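Local coordinates for protein pectinesterase (Aspergillus niger, PDB 5C1E) that hydrolyses the methyl esters of pectin, releasing methanol and leaving free galacturonosyl residues, and is probably involved in macerating and soft-rotting plant tissue, at residues A[70-75]-A[103-108]; A[132-137]-A[153-158]; A[173-178]-A[202-207]. One frame throughout, in Å; residues are numbered along the deposited sequence. Where two conformers were deposited one is given.

In the fold
Pectinesterase winds as a right-handed parallel beta-helix, and all three interactions lie on one of its parallel sheets. From the N terminus, interaction 1 comes first: 103-108 returns to 70-75 and closes a loop of 27 residues, setting strand 107-110 beside 74-78. Interaction 2 closes 15 residues, laying 155-158 along 134-136, and interaction 3 closes 23, laying 204-207 along 175-178. The loops follow in series; none encloses or crosses another. Interaction 1 adjoins interaction 2 through strands 107-110 and 134-136, and interaction 2 adjoins interaction 3 through 155-158 and 175-178, so together they trace six successive coils, with centres of neighbouring contacts about 9 Å apart.

Interaction 1. Residues A[70-75]-A[103-108]; sequences KDNVVT and MYNINV
Asn-72 is where 70-75 first reaches 103-108, and its amide settles over the turn at Asn-105 and against Asn-107. With CG anti to the carbonyl carbon (chi1 -68°), ND2 is placed to donate to Asn-107 OD1 at 2.8 Å. The bond is nearly straight. The acceptor sits in the amide plane of Asn-72, but the two amides are turned 38° apart, and on the Asn-107 side the donor comes in tilted from the carbonyl plane. ND2 also bonds to Gly-132 O, one coil beyond 103-108, which together with Asn-107 should fix the rotation of the amide. Asn-72 OD1 rests 3.4 Å from Asn-105 CB, the two amides standing almost perpendicular; Asn-105 itself, in a left-handed backbone conformation, sends OD1 to Arg-3 and ND2 to Thr-66 O.

Two waters bridge the segments beside this direct bond. Asn-72 O accepts from a water that in turn accepts from Asn-107 ND2. At Val-73, the backbone N gives its hydrogen to another water, and this water donates to Asn-105 O at 2.7 Å. Backbone-to-backbone bonding starts at Val-74, whose O takes the N-H of Asn-107 at 2.9 Å, while its CG1 meets Ile-106 CD1 at 4.3 Å on the inner side. Thr-75 pairs in parallel with Asn-107, and its OG1 lies 2.6 Å from a third water, which is only weakly held by Asn-107 ND2.

In the sheet, strand 74-78 thus runs between 43-46 and 107-110. Beyond 107-110 comes 134-136, whose Gln-134 touches both Asn-72 and Asn-107, and Ile-106 packs inward on Leu-59 of strand 57-61.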
loop_
_atom_site.group_PDB
_atom_site.type_symbol
_atom_site.label_atom_id
_atom_site.label_comp_id
_atom_site.label_asym_id
_atom_site.label_seq_id
_atom_site.Cartn_x
_atom_site.Cartn_y
_atom_site.Cartn_z
ATOM N N LYS A 70 4.516 12.000 7.335
ATOM C CA LYS A 70 4.052 12.551 8.624
ATOM C C LYS A 70 3.481 13.965 8.569
ATOM O O LYS A 70 2.718 14.353 9.458
ATOM C CB LYS A 70 5.156 12.452 9.675
ATOM C CG LYS A 70 5.303 11.011 10.149
ATOM C CD LYS A 70 6.502 10.751 11.036
ATOM C CE LYS A 70 6.476 9.302 11.506
ATOM N NZ LYS A 70 7.274 9.107 12.743
ATOM N N ASP A 71 3.857 14.731 7.558
ATOM C CA ASP A 71 3.393 16.114 7.392
ATOM C C ASP A 71 2.339 16.294 6.304
ATOM O O ASP A 71 2.035 17.437 5.913
ATOM C CB ASP A 71 4.588 17.037 7.103
ATOM C CG ASP A 71 5.620 17.021 8.219
ATOM O OD1 ASP A 71 5.230 16.849 9.385
ATOM O OD2 ASP A 71 6.820 17.153 7.939
ATOM N N ASN A 72 1.753 15.195 5.815
ATOM C CA ASN A 72 0.764 15.312 4.749
ATOM C C ASN A 72 -0.422 16.149 5.254
ATOM O O ASN A 72 -0.842 16.034 6.426
ATOM C CB ASN A 72 0.265 13.947 4.288
ATOM C CG ASN A 72 1.313 13.120 3.577
ATOM O OD1 ASN A 72 2.399 13.582 3.275
ATOM N ND2 ASN A 72 0.962 11.881 3.280
ATOM N N VAL A 73 -0.945 17.001 4.379
ATOM C CA VAL A 73 -2.107 17.833 4.688
ATOM C C VAL A 73 -3.238 17.614 3.680
ATOM O O VAL A 73 -4.241 18.334 3.710
ATOM C CB VAL A 73 -1.743 19.336 4.757
ATOM C CG1 VAL A 73 -0.997 19.636 6.051
ATOM C CG2 VAL A 73 -0.928 19.777 3.535
ATOM N N VAL A 74 -3.084 16.618 2.809
ATOM C CA VAL A 74 -4.106 16.254 1.831
ATOM C C VAL A 74 -4.650 14.885 2.191
ATOM O O VAL A 74 -3.896 13.913 2.266
ATOM C CB VAL A 74 -3.568 16.234 0.397
ATOM C CG1 VAL A 74 -4.663 15.815 -0.576
ATOM C CG2 VAL A 74 -3.041 17.605 0.027
ATOM N N THR A 75 -5.951 14.823 2.454
ATOM C CA THR A 75 -6.610 13.561 2.739
ATOM C C THR A 75 -7.736 13.366 1.738
ATOM O O THR A 75 -8.551 14.274 1.543
ATOM C CB THR A 75 -7.138 13.534 4.186
ATOM O OG1 THR A 75 -6.027 13.571 5.085
ATOM C CG2 THR A 75 -7.914 12.253 4.459
ATOM N N MET A 103 2.138 8.606 -6.911
ATOM C CA MET A 103 1.465 9.485 -5.970
ATOM C C MET A 103 2.441 9.838 -4.843
ATOM O O MET A 103 3.165 8.967 -4.346
ATOM C CB MET A 103 0.184 8.837 -5.440
ATOM C CG MET A 103 -0.661 9.771 -4.585
ATOM S SD MET A 103 -2.313 9.119 -4.289
ATOM C CE MET A 103 -2.022 7.922 -3.003
ATOM N N TYR A 104 2.488 11.121 -4.498
ATOM C CA TYR A 104 3.411 11.649 -3.500
ATOM C C TYR A 104 2.662 12.401 -2.435
ATOM O O TYR A 104 1.922 13.350 -2.737
ATOM C CB TYR A 104 4.417 12.639 -4.119
ATOM C CG TYR A 104 5.409 12.051 -5.080
ATOM C CD1 TYR A 104 5.053 11.815 -6.404
ATOM C CD2 TYR A 104 6.717 11.724 -4.679
ATOM C CE1 TYR A 104 5.948 11.274 -7.288
ATOM C CE2 TYR A 104 7.633 11.209 -5.586
ATOM C CZ TYR A 104 7.229 10.995 -6.888
ATOM O OH TYR A 104 8.063 10.463 -7.818
ATOM N N ASN A 105 2.884 12.005 -1.187
ATOM C CA ASN A 105 2.425 12.786 -0.026
ATOM C C ASN A 105 0.919 13.054 0.029
ATOM O O ASN A 105 0.481 14.192 0.237
ATOM C CB ASN A 105 3.219 14.092 0.041
ATOM C CG ASN A 105 4.699 13.855 -0.028
ATOM O OD1 ASN A 105 5.369 14.242 -0.990
ATOM N ND2 ASN A 105 5.230 13.193 0.988
ATOM N N ILE A 106 0.148 11.983 -0.164
ATOM C CA ILE A 106 -1.316 12.027 -0.080
ATOM C C ILE A 106 -1.778 10.950 0.893
ATOM O O ILE A 106 -1.227 9.841 0.898
ATOM C CB ILE A 106 -1.941 11.868 -1.478
ATOM C CG1 ILE A 106 -1.627 13.145 -2.282
ATOM C CG2 ILE A 106 -3.435 11.581 -1.369
ATOM C CD1 ILE A 106 -2.489 13.451 -3.442
ATOM N N ASN A 107 -2.745 11.292 1.741
ATOM C CA ASN A 107 -3.407 10.313 2.597
ATOM C C ASN A 107 -4.691 9.835 1.916
ATOM O O ASN A 107 -5.450 10.655 1.408
ATOM C CB ASN A 107 -3.804 10.909 3.948
ATOM C CG ASN A 107 -2.633 11.483 4.706
ATOM O OD1 ASN A 107 -1.472 11.170 4.448
ATOM N ND2 ASN A 107 -2.935 12.350 5.635
ATOM N N VAL A 108 -4.919 8.528 1.937
ATOM C CA VAL A 108 -6.139 7.922 1.435
ATOM C C VAL A 108 -6.763 7.069 2.520
ATOM O O VAL A 108 -6.087 6.234 3.139
ATOM C CB VAL A 108 -5.885 7.047 0.166
ATOM C CG1 VAL A 108 -7.189 6.451 -0.364
ATOM C CG2 VAL A 108 -5.220 7.871 -0.923
HETATM O O HOH W 1 -1.156 13.737 7.678
HETATM O O HOH W 2 -0.392 16.247 1.716
HETATM O O HOH W 3 -5.811 12.261 7.369
#

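Interaction 2. Residues A[132-137]-A[153-158]; sequences GCQFSG and NCMIEG
Two consecutive coils of the beta-helix meet where Gly-132 to Gly-137 runs beside Asn-153 to Gly-158, the strands parallel to within 4°. Gly-132 and Asn-153, both in left-handed backbone conformations, form matching turns ahead of the strands. From there the backbones exchange bonds: Met-155 N to Cys-133 O, Phe-135 N to Met-155 O, Glu-157 N to Phe-135 O at 2.8 Å, and finally Gly-137 N to Glu-157 O, longer at 3.2 Å, with the donor well above the carbonyl plane.

Inside the coil, Phe-135 and Ile-156 lie side by side and point the same way, CD2 to CG1 3.9 Å. The ring turns its edge to the sulfur of Cys-154, CE2 to SG 4.0 Å, and also packs on Met-103 and Leu-142. On the other face Met-155 starts with CG anti to the backbone N (chi1 -165°), then bends twice, which carries CE over to strand 134-136, 3.5 Å from Gln-134 OE1.

Cys-154 does a second job: its SG accepts the N-H of Cys-133 at 3.5 Å, a thiol sulfur standing in for a carbonyl. A buried amide just before the regular strand pairing is thereby satisfied, while the same sulfur still serves the apolar interior through the edge of the phenyl ring.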
loop_
_atom_site.group_PDB
_atom_site.type_symbol
_atom_site.label_atom_id
_atom_site.label_comp_id
_atom_site.label_asym_id
_atom_site.label_seq_id
_atom_site.Cartn_x
_atom_site.Cartn_y
_atom_site.Cartn_z
ATOM N N GLY A 132 5.702 8.493 0.415
ATOM C CA GLY A 132 5.263 9.356 1.494
ATOM C C GLY A 132 3.764 9.453 1.642
ATOM O O GLY A 132 3.262 10.476 2.114
ATOM N N CYS A 133 3.035 8.394 1.271
ATOM C CA CYS A 133 1.574 8.391 1.350
ATOM C C CYS A 133 1.090 7.651 2.603
ATOM O O CYS A 133 1.816 6.852 3.202
ATOM C CB CYS A 133 0.975 7.714 0.105
ATOM S SG CYS A 133 1.255 8.602 -1.431
ATOM N N GLN A 134 -0.144 7.921 2.993
ATOM C CA GLN A 134 -0.796 7.117 4.020
ATOM C C GLN A 134 -2.005 6.402 3.459
ATOM O O GLN A 134 -2.768 6.971 2.663
ATOM C CB GLN A 134 -1.231 7.972 5.208
ATOM C CG GLN A 134 -0.122 8.824 5.815
ATOM C CD GLN A 134 -0.563 9.520 7.093
ATOM O OE1 GLN A 134 -1.179 8.882 7.965
ATOM N NE2 GLN A 134 -0.227 10.826 7.242
ATOM N N PHE A 135 -2.205 5.172 3.926
ATOM C CA PHE A 135 -3.359 4.394 3.561
ATOM C C PHE A 135 -3.951 3.833 4.836
ATOM O O PHE A 135 -3.282 3.085 5.556
ATOM C CB PHE A 135 -2.984 3.267 2.591
ATOM C CG PHE A 135 -2.135 3.716 1.456
ATOM C CD1 PHE A 135 -2.723 4.170 0.289
ATOM C CD2 PHE A 135 -0.759 3.671 1.538
ATOM C CE1 PHE A 135 -1.950 4.595 -0.771
ATOM C CE2 PHE A 135 0.019 4.083 0.472
ATOM C CZ PHE A 135 -0.583 4.550 -0.676
ATOM N N SER A 136 -5.208 4.182 5.101
ATOM C CA SER A 136 -5.854 3.863 6.371
ATOM C C SER A 136 -7.209 3.183 6.210
ATOM O O SER A 136 -8.048 3.604 5.403
ATOM C CB SER A 136 -6.014 5.138 7.199
ATOM O OG SER A 136 -4.748 5.670 7.543
ATOM N N GLY A 137 -7.392 2.111 6.977
ATOM C CA GLY A 137 -8.664 1.388 7.060
ATOM C C GLY A 137 -8.604 0.415 8.213
ATOM O O GLY A 137 -7.863 0.648 9.170
ATOM N N ASN A 153 8.433 4.836 2.137
ATOM C CA ASN A 153 8.169 5.833 3.188
ATOM C C ASN A 153 6.693 6.143 3.352
ATOM O O ASN A 153 6.291 7.287 3.620
ATOM C CB ASN A 153 8.993 7.098 2.953
ATOM C CG ASN A 153 10.456 6.867 3.231
ATOM O OD1 ASN A 153 10.917 7.079 4.343
ATOM N ND2 ASN A 153 11.184 6.360 2.234
ATOM N N CYS A 154 5.890 5.090 3.224
ATOM C CA CYS A 154 4.467 5.184 3.393
ATOM C C CYS A 154 4.061 4.637 4.761
ATOM O O CYS A 154 4.846 3.972 5.453
ATOM C CB CYS A 154 3.728 4.407 2.295
ATOM S SG CYS A 154 3.908 5.089 0.617
ATOM N N MET A 155 2.823 4.939 5.135
ATOM C CA MET A 155 2.221 4.417 6.339
ATOM C C MET A 155 1.008 3.632 5.886
ATOM O O MET A 155 0.112 4.201 5.246
ATOM C CB MET A 155 1.828 5.576 7.251
ATOM C CG MET A 155 1.516 5.216 8.696
ATOM S SD MET A 155 0.013 4.262 8.956
ATOM C CE MET A 155 -1.258 5.349 8.285
ATOM N N ILE A 156 0.987 2.331 6.190
ATOM C CA ILE A 156 -0.152 1.462 5.846
ATOM C C ILE A 156 -0.758 0.945 7.144
ATOM O O ILE A 156 -0.091 0.229 7.909
ATOM C CB ILE A 156 0.242 0.281 4.925
ATOM C CG1 ILE A 156 0.894 0.796 3.655
ATOM C CG2 ILE A 156 -1.001 -0.500 4.485
ATOM C CD1 ILE A 156 2.387 0.693 3.671
ATOM N N GLU A 157 -2.028 1.289 7.362
ATOM C CA GLU A 157 -2.707 0.962 8.617
ATOM C C GLU A 157 -3.959 0.140 8.415
ATOM O O GLU A 157 -4.787 0.428 7.535
ATOM C CB GLU A 157 -3.068 2.235 9.382
ATOM C CG GLU A 157 -3.615 1.961 10.773
ATOM C CD GLU A 157 -3.715 3.185 11.670
ATOM O OE1 GLU A 157 -4.056 3.003 12.853
ATOM O OE2 GLU A 157 -3.479 4.316 11.216
ATOM N N GLY A 158 -4.113 -0.856 9.287
ATOM C CA GLY A 158 -5.287 -1.697 9.330
ATOM C C GLY A 158 -5.108 -2.829 10.318
ATOM O O GLY A 158 -4.181 -2.826 11.143
#

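Interaction 3. Residues A[173-178]-A[202-207]; sequences ECDIVS and NCNIKA
Ile-176 and Ile-205 lie side by side in the interior, pointing the same way from neighbouring parallel strands. Both send CG1 anti to the carbonyl carbon, and the branches run alongside, Ile-176 CB to Ile-205 CG1 4.1 Å apart; further out, Ile-176 CD1 reaches Ile-205 CD1 and Cys-203 CB, both at 4.2 Å. Ile-184 of strand 182-187 covers both isoleucines.

The opposite face, with Asp-175, Val-177, Asn-204 and Lys-206, is mixed. Asp-175 leans toward the partner strand; in the modelled conformer of Asn-204, Asp-175 OD1 comes 3.2 Å from Asn-204 CB, while OD2 is hydrogen-bonded to Tyr-69 OH. Lys-206 takes the cramped rotamer that sets CG between the backbone N and the carbonyl carbon (chi1 56°), runs alongside Val-177, and then bends at its last torsion. The ammonium group therefore ends over a methyl, NZ 3.7 Å from Val-177 CG2. Asp-175 OD2 is 4.5 Å from Lys-206 NZ, too far for a salt bridge.

Behind the side chains, from Cys-174 to Ser-178, the backbone bonds to 204-206 through four N-H to O bonds, of which Ile-176 N to Asn-204 O is the shortest at 2.8 Å. The strand segments are twisted 23° against each other. Ahead of them Glu-173 and Asn-202 both adopt the left-handed backbone conformation in equivalent turns, and the two cysteines that follow stand next to each other: Cys-174 N donates to Cys-203 SG at 3.4 Å and a fairly straight 159°, repeating the thiol acceptor of the preceding coils.

Chemically the contact is divided: apolar branches and a sulfur that satisfies a buried amide on the inside, and outside a lysine resting on Val-177, close enough to an aspartate for a probably mild attraction, with the carboxylate anchored by Tyr-69 instead.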
loop_
_atom_site.group_PDB
_atom_site.type_symbol
_atom_site.label_atom_id
_atom_site.label_comp_id
_atom_site.label_asym_id
_atom_site.label_seq_id
_atom_site.Cartn_x
_atom_site.Cartn_y
_atom_site.Cartn_z
ATOM N N GLU A 173 11.030 0.959 3.619
ATOM C CA GLU A 173 11.039 2.005 4.644
ATOM C C GLU A 173 9.630 2.522 4.973
ATOM O O GLU A 173 9.439 3.720 5.139
ATOM C CB GLU A 173 11.928 3.170 4.209
ATOM C CG GLU A 173 13.392 2.808 4.060
ATOM C CD GLU A 173 14.243 3.909 3.418
ATOM O OE1 GLU A 173 13.770 5.046 3.181
ATOM O OE2 GLU A 173 15.422 3.621 3.133
ATOM N N CYS A 174 8.663 1.608 5.071
ATOM C CA CYS A 174 7.298 1.960 5.420
ATOM C C CYS A 174 7.017 1.658 6.876
ATOM O O CYS A 174 7.626 0.753 7.477
ATOM C CB CYS A 174 6.297 1.186 4.564
ATOM S SG CYS A 174 6.313 1.612 2.815
ATOM N N ASP A 175 6.071 2.407 7.434
ATOM C CA ASP A 175 5.520 2.072 8.732
ATOM C C ASP A 175 4.251 1.295 8.473
ATOM O O ASP A 175 3.336 1.785 7.817
ATOM C CB ASP A 175 5.250 3.331 9.572
ATOM C CG ASP A 175 6.532 3.957 10.129
ATOM O OD1 ASP A 175 7.527 3.241 10.368
ATOM O OD2 ASP A 175 6.542 5.182 10.326
ATOM N N ILE A 176 4.216 0.062 8.973
ATOM C CA ILE A 176 3.085 -0.813 8.805
ATOM C C ILE A 176 2.469 -0.952 10.193
ATOM O O ILE A 176 3.096 -1.494 11.115
ATOM C CB ILE A 176 3.528 -2.142 8.177
ATOM C CG1 ILE A 176 4.022 -1.890 6.753
ATOM C CG2 ILE A 176 2.417 -3.177 8.225
ATOM C CD1 ILE A 176 4.756 -3.051 6.120
ATOM N N VAL A 177 1.258 -0.417 10.332
ATOM C CA VAL A 177 0.662 -0.107 11.629
ATOM C C VAL A 177 -0.638 -0.877 11.820
ATOM O O VAL A 177 -1.607 -0.626 11.121
ATOM C CB VAL A 177 0.383 1.401 11.750
ATOM C CG1 VAL A 177 -0.147 1.753 13.141
ATOM C CG2 VAL A 177 1.650 2.207 11.437
ATOM N N SER A 178 -0.663 -1.813 12.766
ATOM C CA SER A 178 -1.879 -2.580 13.051
ATOM C C SER A 178 -2.764 -1.866 14.077
ATOM O O SER A 178 -2.288 -1.501 15.169
ATOM C CB SER A 178 -1.550 -3.997 13.572
ATOM O OG SER A 178 -1.173 -4.886 12.534
ATOM N N ASN A 202 13.166 -3.245 5.158
ATOM C CA ASN A 202 13.511 -2.094 6.008
ATOM C C ASN A 202 12.265 -1.330 6.454
ATOM O O ASN A 202 12.237 -0.099 6.465
ATOM C CB ASN A 202 14.507 -1.173 5.270
ATOM C CG ASN A 202 15.908 -1.768 5.182
ATOM O OD1 ASN A 202 16.315 -2.350 4.159
ATOM N ND2 ASN A 202 16.662 -1.618 6.256
ATOM N N CYS A 203 11.214 -2.068 6.805
ATOM C CA CYS A 203 10.001 -1.457 7.318
ATOM C C CYS A 203 9.947 -1.562 8.836
ATOM O O CYS A 203 10.763 -2.236 9.468
ATOM C CB CYS A 203 8.763 -2.099 6.686
ATOM S SG CYS A 203 8.630 -1.826 4.895
ATOM N N ASN A 204 8.977 -0.867 9.400
ATOM C CA ASN A 204 8.719 -0.883 10.817
ATOM C C ASN A 204 7.287 -1.335 11.055
ATOM O O ASN A 204 6.335 -0.666 10.635
ATOM C CB ASN A 204 8.915 0.504 11.395
ATOM C CG ASN A 204 8.803 0.510 12.895
ATOM O OD1 ASN A 204 9.355 -0.371 13.573
ATOM N ND2 ASN A 204 8.095 1.491 13.431
ATOM N N ILE A 205 7.141 -2.482 11.708
ATOM C CA ILE A 205 5.819 -3.070 11.975
ATOM C C ILE A 205 5.497 -2.818 13.464
ATOM O O ILE A 205 6.259 -3.220 14.334
ATOM C CB ILE A 205 5.814 -4.591 11.668
ATOM C CG1 ILE A 205 5.824 -4.890 10.160
ATOM C CG2 ILE A 205 4.555 -5.243 12.224
ATOM C CD1 ILE A 205 6.990 -4.327 9.388
ATOM N N LYS A 206 4.385 -2.158 13.746
ATOM C CA LYS A 206 4.045 -1.796 15.127
ATOM C C LYS A 206 2.541 -1.594 15.306
ATOM O O LYS A 206 1.808 -1.466 14.331
ATOM C CB LYS A 206 4.787 -0.514 15.532
ATOM C CG LYS A 206 4.512 0.664 14.600
ATOM C CD LYS A 206 5.094 1.962 15.147
ATOM C CE LYS A 206 5.321 2.996 14.056
ATOM N NZ LYS A 206 4.100 3.796 13.789
ATOM N N ALA A 207 2.100 -1.573 16.562
ATOM C CA ALA A 207 0.715 -1.247 16.898
ATOM C C ALA A 207 0.424 0.239 16.709
ATOM O O ALA A 207 1.311 1.092 16.840
ATOM C CB ALA A 207 0.417 -1.629 18.343
#